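PDB 1YB3: DUF3201 domain-containing protein from Pyrococcus furiosus, which is of unknown function, a conserved protein of the DUF3201 family from a hyperthermophilic archaeon. Local coordinates for residues R20-G23 with D24-L28; R29-L32 with K33-K37; A88-K91 with E92-S95; E132-D135 with R136-S140. All coordinates share one frame; numbering follows the deposited sequence. Where two conformers were deposited one is given.

Contact 1 (R20-G23 with D24-L28); sequences RIWG and DIFEL
The carbonyl oxygen of Arg-20 takes the shortest bond between 20-23 and 24-28, from the backbone N of Asp-24 at 2.9 Å, and the Asp-24 side chain folds back over the same oxygen. With CG beside its own backbone N (chi1 -77°), the aspartate sets its carboxylate slantwise across the Arg-20 stem, where OD2 lies 3.5 Å from Arg-20 CG. The charged ends do not meet: Arg-20 NE stays 5.3 Å from Asp-24 OD2, and the guanidinium instead makes a cation-pi contact with Phe-153. Replacing Asp-24 by an alanine would probably leave the aliphatic part of Arg-20 without its neighbour and Lys-155 without a weak, long ion-pair partner, its salt bridge to Glu-27 remaining.

Two residues further along, Phe-26 CE2 comes up in the plane of the Trp-22 indole, at its edge, 4.0 Å from CD1. Ile-21 CG2 rests on one indole face, and NE1 is hydrogen-bonded to Glu-46. In the backbone, Phe-26 N donates to Trp-22 O at 3.0 Å and 169°, a nearly straight bond.

Ile-21 and Ile-25 give strands 65-71 and 74-79 an aliphatic surface to pack on. Between Arg-20 and Asp-24, whose charges are opposite, attraction is probably weak at this distance, and their side-chain contact rests on the arginine stem.

Contact 2 (R29-L32 with K33-K37); sequences REEL and KEELK
The guanidinium of Arg-29 has the Lys-33 stem over one face and the carboxylate of Glu-30 at its edge. Lys-33 CD comes within 4.1 Å of Arg-29 NH2, and the two long chains run side by side, pointing the same way. At the edge, in one of two conformers of Glu-30, Arg-29 NH1 lies 2.9 Å from Glu-30 OE2 as in a salt bridge, in the guanidinium plane but tilted 32° from the carboxylate plane; with the glutamate disordered, this bond is uncertain. NH2 has further partners in the carboxylate of Glu-43 and the carbonyl of Val-41, and NE bonds to the carbonyl of Glu-42, so the flat group is held against turning. These acceptors probably also offset the nearby lysine charge, whose NZ is 4.8 Å from Arg-29 NH2.

On another side of the helix Glu-35 lies back over the preceding turn, extended beyond CG. Its CG sits beside its own backbone N (chi1 -66°), which lays CD over Glu-31 O at 3.3 Å and brings OE2 close to Glu-31 CB. Both glutamates have weak, long ion pairs with Lys-159.

The apolar side is carried by Leu-32, whose CB meets Leu-36 CD1 at 4.0 Å. These leucines pack on Ile-162 and Ile-166 of helix 155-171.

Leu-36 N still donates to Leu-32 O at 2.8 Å, yet Leu-36 is the first residue to leave helical backbone angles. Lys-37 then reaches back, its NZ donating to Glu-34 O. The geometry is that of an amphipathic helix ending in an inverse gamma turn centred on Leu-36.

Contact 3 (A88-K91 with E92-S95); sequences AFPK and EELS
Pro-90 is touched by two glutamates, Glu-92 at its CB and Glu-93 at the CG and CD carbons. Glu-92 OE2 lies 3.5 Å from Pro-90 CB, whereas Glu-93 OE1 approaches Pro-90 CD at 3.7 Å, its side chain slanting across the ring. The Glu-92 chain gets there by a different route: CG stands between the backbone N and the carbonyl carbon (chi1 69°), and a bend at chi2 turns the carboxylate back over the proline. Glu-93, by contrast, is extended beyond CG. Replacing Pro-90 by a glycine would probably strip both carboxylates of the carbons they rest on and leave these side chains freer to turn.

Away from the proline, Leu-94 CD2 meets Phe-89 CB at 3.9 Å, closing an apolar contact across the turn.

Two successive backbone bonds hold these groups in place. Glu-93 N donates to Pro-90 O and Leu-94 N to Lys-91 O, each at 3.0 Å; both donors stand above the carbonyl plane, 48° and 58° out of it. This i to i+3 pattern is that of a short 3-10 turn.

Farther out, Ser-95 occupies the N-cap of helix 96-105, its OG forming a weak hydrogen bond to Phe-98 N. The backbones of Phe-89 and Lys-91 pair with Ile-145 and Glu-143. Leu-94 packs on Ile-145 and Phe-147 of strand 144-150 and on Trp-134 of helix 130-138. The turn itself joins strand 82-90 to helix 96-105.

Contact 4 (E132-D135 with R136-S140); sequences EVWD and RIVNS
The last turns of helix 130-138 hold a CH-pi contact between Trp-134 and Val-138, one turn apart. Val-138 CG2 lies over one face of the indole, 3.8 Å from the centroid of the five-membered ring and 22° off its normal. Its closest ring atom is NE1, at 3.5 Å. The Trp-134 CG is anti to the backbone N (chi1 -176°), which swings the indole along the helix toward the valine. The six-membered ring also meets Ile-137, whose CG2 is 4.2 Å from CZ3, an oblique approach.

On the neighbouring flank Val-133 and Ile-137 run side by side in the same direction, CG1 of the valine 4.0 Å from CD1 of the isoleucine. Val-133 also packs on Ile-99 and Ile-103 of helix 96-105, while Ile-137 reaches Phe-121 of strand 120-123.

Under these side chains the backbone keeps helical bonding, the straightest bond running from Val-138 N to Trp-134 O at 2.9 Å and 172°. The chain then leaves the helix, and Ile-137 O accepts from both the N and the OG of Ser-140, the hydroxyl bond being the shorter at 2.7 Å.

Side-chain contacts here are mostly of carbon on carbon or on the indole face. Glu-132 and Arg-136, of opposite charge, keep their charged atoms 5.3 Å apart at closest, so any attraction between them is probably weak, and the C-terminal end is tied by the doubly bonded carbonyl of Ile-137.

Contacts 1 and 2 adjoin along helix 11-35, whereas contacts 3 and 4 touch each other on another part of the fold; the centres of contacts 1 and 3 are about 30 Å apart. All four are partly buried. In the first pair apolar residues face the sheet, and contact 2 also faces helix 155-171; its charged groups are more numerous, and its Arg-29 has a salt bridge to Glu-43. Contact 3 is a 3-10 turn with carboxylates on proline, contact 4 a helix end dominated by aromatic and aliphatic carbon. These two share a junction: Lys-91 CD lies 3.6 Å from Ile-137 O, and Trp-134 CH2 packs on the backbone of Leu-94 and Ser-95.

Contact 1 (R20-G23 with D24-L28)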
loop_
_atom_site.group_PDB
_atom_site.type_symbol
_atom_site.label_atom_id
_atom_site.label_comp_id
_atom_site.label_asym_id
_atom_site.label_seq_id
_atom_site.Cartn_x
_atom_site.Cartn_y
_atom_site.Cartn_z
ATOM N N ARG A 20 9.579 -16.839 -4.218
ATOM C CA ARG A 20 8.683 -16.465 -3.107
ATOM C C ARG A 20 7.874 -15.210 -3.421
ATOM O O ARG A 20 6.658 -15.198 -3.219
ATOM C CB ARG A 20 9.476 -16.293 -1.798
ATOM C CG ARG A 20 8.627 -15.845 -0.597
ATOM C CD ARG A 20 9.382 -15.929 0.737
ATOM N NE ARG A 20 10.419 -14.906 0.881
ATOM C CZ ARG A 20 10.936 -14.505 2.047
ATOM N NH1 ARG A 20 10.497 -15.016 3.194
ATOM N NH2 ARG A 20 11.888 -13.576 2.070
ATOM N N ILE A 21 8.534 -14.166 -3.921
ATOM C CA ILE A 21 7.856 -12.903 -4.285
ATOM C C ILE A 21 6.736 -13.157 -5.306
ATOM O O ILE A 21 5.562 -12.793 -5.084
ATOM C CB ILE A 21 8.875 -11.838 -4.822
ATOM C CG1 ILE A 21 9.814 -11.352 -3.715
ATOM C CG2 ILE A 21 8.165 -10.658 -5.537
ATOM C CD1 ILE A 21 11.038 -10.598 -4.251
ATOM N N TRP A 22 7.081 -13.806 -6.423
ATOM C CA TRP A 22 6.088 -14.034 -7.457
ATOM C C TRP A 22 5.053 -15.102 -7.080
ATOM O O TRP A 22 3.852 -14.881 -7.271
ATOM C CB TRP A 22 6.745 -14.285 -8.835
ATOM C CG TRP A 22 7.005 -13.002 -9.573
ATOM C CD1 TRP A 22 6.182 -12.409 -10.491
ATOM C CD2 TRP A 22 8.147 -12.145 -9.452
ATOM N NE1 TRP A 22 6.734 -11.247 -10.936
ATOM C CE2 TRP A 22 7.940 -11.054 -10.322
ATOM C CE3 TRP A 22 9.320 -12.189 -8.694
ATOM C CZ2 TRP A 22 8.873 -10.014 -10.467
ATOM C CZ3 TRP A 22 10.248 -11.152 -8.831
ATOM C CH2 TRP A 22 10.015 -10.079 -9.714
ATOM N N GLY A 23 5.500 -16.223 -6.497
ATOM C CA GLY A 23 4.601 -17.311 -6.078
ATOM C C GLY A 23 3.580 -16.833 -5.053
ATOM O O GLY A 23 2.392 -17.147 -5.156
ATOM N N ASP A 24 4.042 -16.037 -4.095
ATOM C CA ASP A 24 3.157 -15.507 -3.055
ATOM C C ASP A 24 2.064 -14.592 -3.621
ATOM O O ASP A 24 0.932 -14.607 -3.108
ATOM C CB ASP A 24 3.945 -14.758 -1.971
ATOM C CG ASP A 24 4.656 -15.693 -0.986
ATOM O OD1 ASP A 24 4.670 -16.930 -1.196
ATOM O OD2 ASP A 24 5.206 -15.169 0.008
ATOM N N ILE A 25 2.392 -13.764 -4.616
ATOM C CA ILE A 25 1.375 -12.868 -5.193
ATOM C C ILE A 25 0.385 -13.595 -6.107
ATOM O O ILE A 25 -0.826 -13.294 -6.103
ATOM C CB ILE A 25 1.980 -11.602 -5.857
ATOM C CG1 ILE A 25 2.553 -10.681 -4.783
ATOM C CG2 ILE A 25 0.938 -10.821 -6.669
ATOM C CD1 ILE A 25 1.502 -10.146 -3.786
ATOM N N PHE A 26 0.866 -14.572 -6.873
ATOM C CA PHE A 26 -0.074 -15.364 -7.660
ATOM C C PHE A 26 -1.070 -16.057 -6.712
ATOM O O PHE A 26 -2.283 -16.068 -6.969
ATOM C CB PHE A 26 0.655 -16.358 -8.579
ATOM C CG PHE A 26 1.387 -15.697 -9.721
ATOM C CD1 PHE A 26 0.705 -14.880 -10.629
ATOM C CD2 PHE A 26 2.759 -15.901 -9.904
ATOM C CE1 PHE A 26 1.383 -14.262 -11.689
ATOM C CE2 PHE A 26 3.450 -15.286 -10.970
ATOM C CZ PHE A 26 2.763 -14.466 -11.853
ATOM N N GLU A 27 -0.560 -16.561 -5.589
ATOM C CA GLU A 27 -1.381 -17.247 -4.581
ATOM C C GLU A 27 -2.360 -16.274 -3.920
ATOM O O GLU A 27 -3.567 -16.565 -3.793
ATOM C CB GLU A 27 -0.493 -17.905 -3.521
ATOM C CG GLU A 27 -1.261 -18.577 -2.371
ATOM C CD GLU A 27 -0.333 -19.195 -1.327
ATOM O OE1 GLU A 27 -0.268 -20.451 -1.264
ATOM O OE2 GLU A 27 0.339 -18.432 -0.583
ATOM N N LEU A 28 -1.841 -15.118 -3.508
ATOM C CA LEU A 28 -2.655 -14.128 -2.792
ATOM C C LEU A 28 -3.751 -13.558 -3.682
ATOM O O LEU A 28 -4.869 -13.271 -3.183
ATOM C CB LEU A 28 -1.783 -13.003 -2.235
ATOM C CG LEU A 28 -2.470 -11.919 -1.411
ATOM C CD1 LEU A 28 -3.172 -12.551 -0.175
ATOM C CD2 LEU A 28 -1.444 -10.871 -1.015
#

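Contact 2 (R29-L32 with K33-K37)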
loop_
_atom_site.group_PDB
_atom_site.type_symbol
_atom_site.label_atom_id
_atom_site.label_comp_id
_atom_site.label_asym_id
_atom_site.label_seq_id
_atom_site.Cartn_x
_atom_site.Cartn_y
_atom_site.Cartn_z
ATOM N N ARG A 29 -3.459 -13.379 -4.976
ATOM C CA ARG A 29 -4.453 -12.890 -5.931
ATOM C C ARG A 29 -5.660 -13.818 -5.961
ATOM O O ARG A 29 -6.815 -13.354 -5.875
ATOM C CB ARG A 29 -3.854 -12.683 -7.341
ATOM C CG ARG A 29 -4.781 -11.947 -8.319
ATOM C CD ARG A 29 -5.708 -12.901 -9.077
ATOM N NE ARG A 29 -6.739 -12.169 -9.818
ATOM C CZ ARG A 29 -7.703 -12.732 -10.539
ATOM N NH1 ARG A 29 -7.763 -14.059 -10.679
ATOM N NH2 ARG A 29 -8.597 -11.961 -11.158
ATOM N N GLU A 30 -5.418 -15.124 -6.061
ATOM C CA GLU A 30 -6.551 -16.061 -6.116
ATOM C C GLU A 30 -7.326 -16.069 -4.793
ATOM O O GLU A 30 -8.581 -16.135 -4.781
ATOM C CB GLU A 30 -6.076 -17.459 -6.521
ATOM C CG GLU A 30 -5.483 -17.525 -7.950
ATOM C CD GLU A 30 -6.403 -16.933 -9.021
ATOM O OE1 GLU A 30 -7.622 -17.231 -9.007
ATOM O OE2 GLU A 30 -5.909 -16.181 -9.886
ATOM N N GLU A 31 -6.599 -15.946 -3.689
ATOM C CA GLU A 31 -7.212 -15.933 -2.359
ATOM C C GLU A 31 -8.097 -14.702 -2.173
ATOM O O GLU A 31 -9.254 -14.819 -1.741
ATOM C CB GLU A 31 -6.158 -16.016 -1.252
ATOM C CG GLU A 31 -5.505 -17.404 -1.157
ATOM C CD GLU A 31 -4.235 -17.430 -0.334
ATOM O OE1 GLU A 31 -3.735 -16.354 0.064
ATOM O OE2 GLU A 31 -3.725 -18.548 -0.095
ATOM N N LEU A 32 -7.576 -13.525 -2.514
ATOM C CA LEU A 32 -8.384 -12.302 -2.337
ATOM C C LEU A 32 -9.523 -12.198 -3.360
ATOM O O LEU A 32 -10.562 -11.575 -3.078
ATOM C CB LEU A 32 -7.508 -11.032 -2.327
ATOM C CG LEU A 32 -6.462 -10.897 -1.206
ATOM C CD1 LEU A 32 -5.797 -9.553 -1.304
ATOM C CD2 LEU A 32 -7.074 -11.050 0.222
ATOM N N LYS A 33 -9.348 -12.819 -4.526
ATOM C CA LYS A 33 -10.403 -12.895 -5.528
ATOM C C LYS A 33 -11.589 -13.622 -4.891
ATOM O O LYS A 33 -12.737 -13.168 -4.981
ATOM C CB LYS A 33 -9.921 -13.643 -6.774
ATOM C CG LYS A 33 -11.017 -14.043 -7.758
ATOM C CD LYS A 33 -11.578 -12.870 -8.530
ATOM C CE LYS A 33 -12.384 -13.370 -9.734
ATOM N NZ LYS A 33 -13.298 -12.350 -10.272
ATOM N N GLU A 34 -11.296 -14.731 -4.213
ATOM C CA GLU A 34 -12.336 -15.507 -3.523
ATOM C C GLU A 34 -12.911 -14.774 -2.308
ATOM O O GLU A 34 -14.126 -14.765 -2.100
ATOM C CB GLU A 34 -11.792 -16.884 -3.120
ATOM C CG GLU A 34 -11.503 -17.796 -4.318
ATOM C CD GLU A 34 -10.601 -18.983 -3.979
ATOM O OE1 GLU A 34 -10.317 -19.201 -2.775
ATOM O OE2 GLU A 34 -10.173 -19.702 -4.923
ATOM N N GLU A 35 -12.045 -14.137 -1.524
ATOM C CA GLU A 35 -12.430 -13.611 -0.225
ATOM C C GLU A 35 -13.058 -12.205 -0.248
ATOM O O GLU A 35 -14.009 -11.930 0.496
ATOM C CB GLU A 35 -11.225 -13.656 0.712
ATOM C CG GLU A 35 -10.795 -15.090 1.016
ATOM C CD GLU A 35 -9.349 -15.208 1.486
ATOM O OE1 GLU A 35 -8.761 -14.197 1.932
ATOM O OE2 GLU A 35 -8.803 -16.328 1.404
ATOM N N LEU A 36 -12.513 -11.322 -1.082
ATOM C CA LEU A 36 -12.974 -9.924 -1.179
ATOM C C LEU A 36 -14.175 -9.804 -2.114
ATOM O O LEU A 36 -14.173 -9.054 -3.106
ATOM C CB LEU A 36 -11.825 -8.988 -1.621
ATOM C CG LEU A 36 -10.600 -8.906 -0.701
ATOM C CD1 LEU A 36 -9.671 -7.823 -1.222
ATOM C CD2 LEU A 36 -10.967 -8.601 0.718
ATOM N N LYS A 37 -15.224 -10.554 -1.791
ATOM C CA LYS A 37 -16.414 -10.520 -2.618
ATOM C C LYS A 37 -17.020 -9.118 -2.519
ATOM O O LYS A 37 -17.043 -8.530 -1.440
ATOM C CB LYS A 37 -17.406 -11.592 -2.157
ATOM C CG LYS A 37 -17.020 -13.026 -2.574
ATOM C CD LYS A 37 -18.179 -13.987 -2.284
ATOM C CE LYS A 37 -17.828 -15.412 -2.709
ATOM N NZ LYS A 37 -16.626 -15.886 -1.966
#

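Contact 3 (A88-K91 with E92-S95)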
loop_
_atom_site.group_PDB
_atom_site.type_symbol
_atom_site.label_atom_id
_atom_site.label_comp_id
_atom_site.label_asym_id
_atom_site.label_seq_id
_atom_site.Cartn_x
_atom_site.Cartn_y
_atom_site.Cartn_z
ATOM N N ALA A 88 -6.030 4.452 -3.017
ATOM C CA ALA A 88 -6.024 5.875 -3.368
ATOM C C ALA A 88 -7.432 6.410 -3.223
ATOM O O ALA A 88 -8.394 5.776 -3.702
ATOM C CB ALA A 88 -5.540 6.065 -4.800
ATOM N N PHE A 89 -7.557 7.591 -2.617
ATOM C CA PHE A 89 -8.849 8.253 -2.477
ATOM C C PHE A 89 -8.736 9.730 -2.891
ATOM O O PHE A 89 -7.698 10.358 -2.622
ATOM C CB PHE A 89 -9.351 8.180 -1.037
ATOM C CG PHE A 89 -9.526 6.771 -0.513
ATOM C CD1 PHE A 89 -10.537 5.945 -1.018
ATOM C CD2 PHE A 89 -8.712 6.287 0.507
ATOM C CE1 PHE A 89 -10.696 4.633 -0.522
ATOM C CE2 PHE A 89 -8.885 4.994 1.009
ATOM C CZ PHE A 89 -9.881 4.174 0.482
ATOM N N PRO A 90 -9.795 10.283 -3.531
ATOM C CA PRO A 90 -9.786 11.725 -3.810
ATOM C C PRO A 90 -9.713 12.540 -2.517
ATOM O O PRO A 90 -10.396 12.245 -1.541
ATOM C CB PRO A 90 -11.123 11.966 -4.532
ATOM C CG PRO A 90 -11.573 10.637 -5.012
ATOM C CD PRO A 90 -11.035 9.637 -4.010
ATOM N N LYS A 91 -8.876 13.576 -2.525
ATOM C CA LYS A 91 -8.668 14.432 -1.363
ATOM C C LYS A 91 -9.991 14.936 -0.756
ATOM O O LYS A 91 -10.136 14.984 0.466
ATOM C CB LYS A 91 -7.756 15.611 -1.772
ATOM C CG LYS A 91 -7.445 16.646 -0.705
ATOM C CD LYS A 91 -6.386 17.671 -1.200
ATOM C CE LYS A 91 -6.926 18.633 -2.257
ATOM N NZ LYS A 91 -5.971 19.771 -2.545
ATOM N N GLU A 92 -10.951 15.297 -1.605
ATOM C CA GLU A 92 -12.215 15.893 -1.130
ATOM C C GLU A 92 -13.088 14.917 -0.334
ATOM O O GLU A 92 -13.988 15.338 0.386
ATOM C CB GLU A 92 -13.013 16.529 -2.282
ATOM C CG GLU A 92 -13.604 15.548 -3.292
ATOM C CD GLU A 92 -12.686 15.262 -4.477
ATOM O OE1 GLU A 92 -11.496 15.673 -4.460
ATOM O OE2 GLU A 92 -13.168 14.618 -5.438
ATOM N N GLU A 93 -12.808 13.619 -0.465
ATOM C CA GLU A 93 -13.514 12.583 0.296
ATOM C C GLU A 93 -12.910 12.357 1.678
ATOM O O GLU A 93 -13.531 11.745 2.548
ATOM C CB GLU A 93 -13.518 11.260 -0.478
ATOM C CG GLU A 93 -14.477 11.235 -1.649
ATOM C CD GLU A 93 -14.476 9.901 -2.392
ATOM O OE1 GLU A 93 -13.986 8.887 -1.832
ATOM O OE2 GLU A 93 -14.976 9.870 -3.547
ATOM N N LEU A 94 -11.684 12.831 1.875
ATOM C CA LEU A 94 -10.983 12.593 3.124
ATOM C C LEU A 94 -11.304 13.631 4.196
ATOM O O LEU A 94 -12.020 14.608 3.950
ATOM C CB LEU A 94 -9.475 12.509 2.875
ATOM C CG LEU A 94 -9.089 11.425 1.865
ATOM C CD1 LEU A 94 -7.626 11.553 1.535
ATOM C CD2 LEU A 94 -9.433 10.014 2.373
ATOM N N SER A 95 -10.779 13.395 5.393
ATOM C CA SER A 95 -11.017 14.272 6.522
ATOM C C SER A 95 -9.867 14.088 7.485
ATOM O O SER A 95 -9.179 13.057 7.444
ATOM C CB SER A 95 -12.346 13.912 7.199
ATOM O OG SER A 95 -12.319 12.586 7.700
#

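Contact 4 (E132-D135 with R136-S140)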
loop_
_atom_site.group_PDB
_atom_site.type_symbol
_atom_site.label_atom_id
_atom_site.label_comp_id
_atom_site.label_asym_id
_atom_site.label_seq_id
_atom_site.Cartn_x
_atom_site.Cartn_y
_atom_site.Cartn_z
ATOM N N GLU A 132 -0.653 17.535 11.356
ATOM C CA GLU A 132 0.367 18.031 10.439
ATOM C C GLU A 132 0.245 17.355 9.074
ATOM O O GLU A 132 0.369 18.006 8.043
ATOM C CB GLU A 132 1.767 17.827 11.016
ATOM C CG GLU A 132 2.861 18.592 10.265
ATOM C CD GLU A 132 4.256 18.361 10.835
ATOM O OE1 GLU A 132 4.390 18.213 12.073
ATOM O OE2 GLU A 132 5.226 18.336 10.041
ATOM N N VAL A 133 -0.014 16.049 9.080
ATOM C CA VAL A 133 -0.271 15.319 7.837
ATOM C C VAL A 133 -1.445 15.928 7.065
ATOM O O VAL A 133 -1.343 16.159 5.868
ATOM C CB VAL A 133 -0.512 13.811 8.099
ATOM C CG1 VAL A 133 -0.813 13.086 6.797
ATOM C CG2 VAL A 133 0.702 13.178 8.780
ATOM N N TRP A 134 -2.562 16.188 7.752
ATOM C CA TRP A 134 -3.731 16.792 7.118
ATOM C C TRP A 134 -3.436 18.198 6.553
ATOM O O TRP A 134 -3.850 18.526 5.438
ATOM C CB TRP A 134 -4.932 16.824 8.086
ATOM C CG TRP A 134 -6.194 17.359 7.459
ATOM C CD1 TRP A 134 -6.880 18.479 7.831
ATOM C CD2 TRP A 134 -6.907 16.805 6.339
ATOM N NE1 TRP A 134 -7.977 18.658 7.017
ATOM C CE2 TRP A 134 -8.020 17.644 6.097
ATOM C CE3 TRP A 134 -6.711 15.684 5.516
ATOM C CZ2 TRP A 134 -8.936 17.396 5.068
ATOM C CZ3 TRP A 134 -7.620 15.438 4.496
ATOM C CH2 TRP A 134 -8.720 16.289 4.280
ATOM N N ASP A 135 -2.723 19.009 7.331
ATOM C CA ASP A 135 -2.283 20.334 6.882
ATOM C C ASP A 135 -1.465 20.247 5.596
ATOM O O ASP A 135 -1.689 21.027 4.667
ATOM C CB ASP A 135 -1.477 21.034 7.977
ATOM C CG ASP A 135 -2.337 21.485 9.143
ATOM O OD1 ASP A 135 -3.582 21.517 9.007
ATOM O OD2 ASP A 135 -1.764 21.811 10.203
ATOM N N ARG A 136 -0.534 19.292 5.537
ATOM C CA ARG A 136 0.294 19.098 4.336
ATOM C C ARG A 136 -0.554 18.712 3.125
ATOM O O ARG A 136 -0.302 19.176 2.020
ATOM C CB ARG A 136 1.390 18.051 4.574
ATOM C CG ARG A 136 2.480 18.470 5.563
ATOM C CD ARG A 136 3.484 17.335 5.788
ATOM N NE ARG A 136 4.442 17.219 4.684
ATOM C CZ ARG A 136 5.445 16.339 4.635
ATOM N NH1 ARG A 136 5.635 15.474 5.626
ATOM N NH2 ARG A 136 6.260 16.319 3.584
ATOM N N ILE A 137 -1.558 17.856 3.337
ATOM C CA ILE A 137 -2.485 17.466 2.275
ATOM C C ILE A 137 -3.329 18.661 1.773
ATOM O O ILE A 137 -3.442 18.894 0.560
ATOM C CB ILE A 137 -3.412 16.291 2.738
ATOM C CG1 ILE A 137 -2.576 15.020 2.974
ATOM C CG2 ILE A 137 -4.521 16.044 1.712
ATOM C CD1 ILE A 137 -3.299 13.905 3.781
ATOM N N VAL A 138 -3.922 19.396 2.718
ATOM C CA VAL A 138 -4.735 20.591 2.414
ATOM C C VAL A 138 -3.943 21.621 1.597
ATOM O O VAL A 138 -4.454 22.165 0.619
ATOM C CB VAL A 138 -5.332 21.229 3.708
ATOM C CG1 VAL A 138 -5.880 22.638 3.448
ATOM C CG2 VAL A 138 -6.427 20.330 4.299
ATOM N N ASN A 139 -2.687 21.839 1.988
ATOM C CA ASN A 139 -1.798 22.824 1.344
ATOM C C ASN A 139 -1.053 22.316 0.100
ATOM O O ASN A 139 -0.221 23.035 -0.473
ATOM C CB ASN A 139 -0.795 23.364 2.375
ATOM C CG ASN A 139 -1.478 24.023 3.567
ATOM O OD1 ASN A 139 -2.664 24.347 3.515
ATOM N ND2 ASN A 139 -0.734 24.213 4.647
ATOM N N SER A 140 -1.355 21.090 -0.325
ATOM C CA SER A 140 -0.654 20.464 -1.450
ATOM C C SER A 140 -1.363 20.687 -2.786
ATOM O O SER A 140 -2.460 21.249 -2.832
ATOM C CB SER A 140 -0.512 18.959 -1.204
ATOM O OG SER A 140 -1.754 18.307 -1.435
#